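Local structure of tubulin binding cofactor C (Leishmania major, 5AJ8) at residues V139-W144 / R148-W153. The protein probably acts as a chaperone in tubulin folding and heterodimer assembly, as other cofactor C proteins do; this chain is its C-terminal domain. The protein carries 1 engineered substitution. Sequence-based numbering, arbitrary orientation.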
loop_
_atom_site.group_PDB
_atom_site.type_symbol
_atom_site.label_atom_id
_atom_site.label_comp_id
_atom_site.label_asym_id
_atom_site.label_seq_id
_atom_site.Cartn_x
_atom_site.Cartn_y
_atom_site.Cartn_z
ATOM N N VAL A 139 3.393 4.925 12.390
ATOM C CA VAL A 139 3.125 5.864 11.301
ATOM C C VAL A 139 3.623 7.220 11.747
ATOM O O VAL A 139 3.530 7.562 12.924
ATOM C CB VAL A 139 1.619 5.896 10.945
ATOM C CG1 VAL A 139 1.294 7.026 9.981
ATOM C CG2 VAL A 139 1.190 4.545 10.372
ATOM N N ASP A 140 4.193 7.966 10.815
ATOM C CA ASP A 140 4.880 9.229 11.107
ATOM C C ASP A 140 3.999 10.368 10.633
ATOM O O ASP A 140 4.090 10.811 9.500
ATOM C CB ASP A 140 6.245 9.237 10.391
ATOM C CG ASP A 140 7.066 10.529 10.594
ATOM O OD1 ASP A 140 6.695 11.406 11.407
ATOM O OD2 ASP A 140 8.151 10.614 9.939
ATOM N N ASP A 141 3.133 10.841 11.522
ATOM C CA ASP A 141 2.249 11.946 11.217
ATOM C C ASP A 141 3.014 13.176 11.712
ATOM O O ASP A 141 2.735 13.717 12.766
ATOM C CB ASP A 141 0.916 11.743 11.915
ATOM C CG ASP A 141 -0.077 12.853 11.640
ATOM O OD1 ASP A 141 0.216 13.746 10.806
ATOM O OD2 ASP A 141 -1.169 12.814 12.253
ATOM N N PHE A 142 4.004 13.574 10.924
ATOM C CA PHE A 142 5.070 14.486 11.386
ATOM C C PHE A 142 4.597 15.913 11.689
ATOM O O PHE A 142 5.209 16.586 12.492
ATOM C CB PHE A 142 6.232 14.514 10.398
ATOM C CG PHE A 142 5.930 15.223 9.102
ATOM C CD1 PHE A 142 5.372 14.541 8.033
ATOM C CD2 PHE A 142 6.252 16.562 8.939
ATOM C CE1 PHE A 142 5.106 15.186 6.838
ATOM C CE2 PHE A 142 5.976 17.216 7.757
ATOM C CZ PHE A 142 5.403 16.529 6.702
ATOM N N GLN A 143 3.488 16.361 11.103
ATOM C CA GLN A 143 2.943 17.686 11.451
ATOM C C GLN A 143 2.163 17.680 12.766
ATOM O O GLN A 143 1.906 18.742 13.322
ATOM C CB GLN A 143 2.071 18.232 10.330
ATOM C CG GLN A 143 2.858 18.408 9.046
ATOM C CD GLN A 143 2.070 19.077 7.946
ATOM O OE1 GLN A 143 0.857 18.903 7.832
ATOM N NE2 GLN A 143 2.761 19.847 7.123
ATOM N N TRP A 144 1.805 16.499 13.278
ATOM C CA TRP A 144 1.179 16.423 14.591
ATOM C C TRP A 144 2.264 16.509 15.666
ATOM O O TRP A 144 2.927 15.524 15.987
ATOM C CB TRP A 144 0.374 15.144 14.753
ATOM C CG TRP A 144 -0.377 15.107 16.029
ATOM C CD1 TRP A 144 0.022 14.542 17.204
ATOM C CD2 TRP A 144 -1.675 15.654 16.270
ATOM N NE1 TRP A 144 -0.948 14.704 18.158
ATOM C CE2 TRP A 144 -1.999 15.384 17.612
ATOM C CE3 TRP A 144 -2.599 16.342 15.479
ATOM C CZ2 TRP A 144 -3.207 15.793 18.190
ATOM C CZ3 TRP A 144 -3.815 16.726 16.056
ATOM C CH2 TRP A 144 -4.093 16.457 17.395
ATOM N N ARG A 148 0.113 14.309 22.799
ATOM C CA ARG A 148 -0.711 13.099 22.702
ATOM C C ARG A 148 -0.574 12.407 21.336
ATOM O O ARG A 148 -0.180 13.029 20.353
ATOM C CB ARG A 148 -2.184 13.390 23.061
ATOM C CG ARG A 148 -2.956 14.358 22.169
ATOM C CD ARG A 148 -3.929 13.659 21.214
ATOM N NE ARG A 148 -5.180 13.117 21.771
ATOM C CZ ARG A 148 -5.824 12.038 21.292
ATOM N NH1 ARG A 148 -5.346 11.321 20.272
ATOM N NH2 ARG A 148 -6.963 11.651 21.859
ATOM N N ALA A 149 -0.860 11.108 21.303
ATOM C CA ALA A 149 -0.944 10.345 20.058
ATOM C C ALA A 149 -1.784 11.088 19.002
ATOM O O ALA A 149 -2.773 11.761 19.348
ATOM C CB ALA A 149 -1.554 8.975 20.329
ATOM N N SER A 150 -1.374 10.986 17.735
ATOM C CA SER A 150 -2.163 11.553 16.642
ATOM C C SER A 150 -3.523 10.871 16.594
ATOM O O SER A 150 -3.596 9.651 16.741
ATOM C CB SER A 150 -1.484 11.345 15.320
ATOM O OG SER A 150 -2.371 11.652 14.271
ATOM N N PRO A 151 -4.603 11.645 16.403
ATOM C CA PRO A 151 -5.909 11.042 16.220
ATOM C C PRO A 151 -6.177 10.659 14.767
ATOM O O PRO A 151 -7.278 10.198 14.475
ATOM C CB PRO A 151 -6.859 12.180 16.595
ATOM C CG PRO A 151 -6.146 13.375 16.100
ATOM C CD PRO A 151 -4.683 13.110 16.310
ATOM N N HIS A 152 -5.224 10.909 13.870
ATOM C CA HIS A 152 -5.463 10.778 12.409
ATOM C C HIS A 152 -5.235 9.407 11.805
ATOM O O HIS A 152 -5.585 9.189 10.629
ATOM C CB HIS A 152 -4.559 11.735 11.652
ATOM C CG HIS A 152 -4.817 13.163 11.973
ATOM N ND1 HIS A 152 -6.091 13.699 11.985
ATOM C CD2 HIS A 152 -3.975 14.178 12.273
ATOM C CE1 HIS A 152 -6.015 14.985 12.290
ATOM N NE2 HIS A 152 -4.742 15.298 12.466
ATOM N N TRP A 153 -4.620 8.517 12.596
ATOM C CA TRP A 153 -4.376 7.148 12.193
ATOM C C TRP A 153 -4.478 6.166 13.362
ATOM O O TRP A 153 -4.366 6.533 14.517
ATOM C CB TRP A 153 -3.007 7.037 11.516
ATOM C CG TRP A 153 -1.853 7.193 12.447
ATOM C CD1 TRP A 153 -1.241 8.345 12.798
ATOM C CD2 TRP A 153 -1.190 6.150 13.158
ATOM N NE1 TRP A 153 -0.227 8.101 13.697
ATOM C CE2 TRP A 153 -0.169 6.755 13.929
ATOM C CE3 TRP A 153 -1.354 4.760 13.219
ATOM C CZ2 TRP A 153 0.684 6.026 14.747
ATOM C CZ3 TRP A 153 -0.482 4.025 14.013
ATOM C CH2 TRP A 153 0.526 4.660 14.768
HETATM O O HOH W 1 2.261 9.844 14.445
#
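At the last turn of a right-handed parallel beta-helix, the fold of the TBCC family, the loop joining strand 140-141 to strand 153-155 closes on itself where Trp144 lies against Ser150 and Pro151. Each of the two meets the same indole face: Ser150 CA sits over the five-membered ring, and Pro151 CD stands 3.5 Å from the centroid of the six-membered ring, 9° off its normal, both CH-pi contacts. With CG anti to the backbone N (chi1 -174°), the Trp144 ring reaches across the loop, and its NE1 donates to Arg148 O at 2.9 Å, the acceptor lying near the ring plane. This bond, together with the packing over the face, limits the rotation of the indole. Farther in, Ser150 OG donates to the anti lone pair of Asp141 OD2 (2.6 Å) while accepting from His152 N at 3.0 Å, which makes an ST turn. The same carboxylate oxygen lies at the edge of the imidazole, 3.1 Å from His152 CD2; a hydrogen bond from His152 ND1 to Asp89 anchors that ring to the preceding coil. Nearer the body of the beta-helix, Val139 CB lies over the face of the Trp153 six-membered ring, 3.6 Å from its centroid, a CH-pi contact. One water bridges the two segments, donating to Val139 O and accepting from Asp141 N and, at 3.1 Å, from Trp153 NE1.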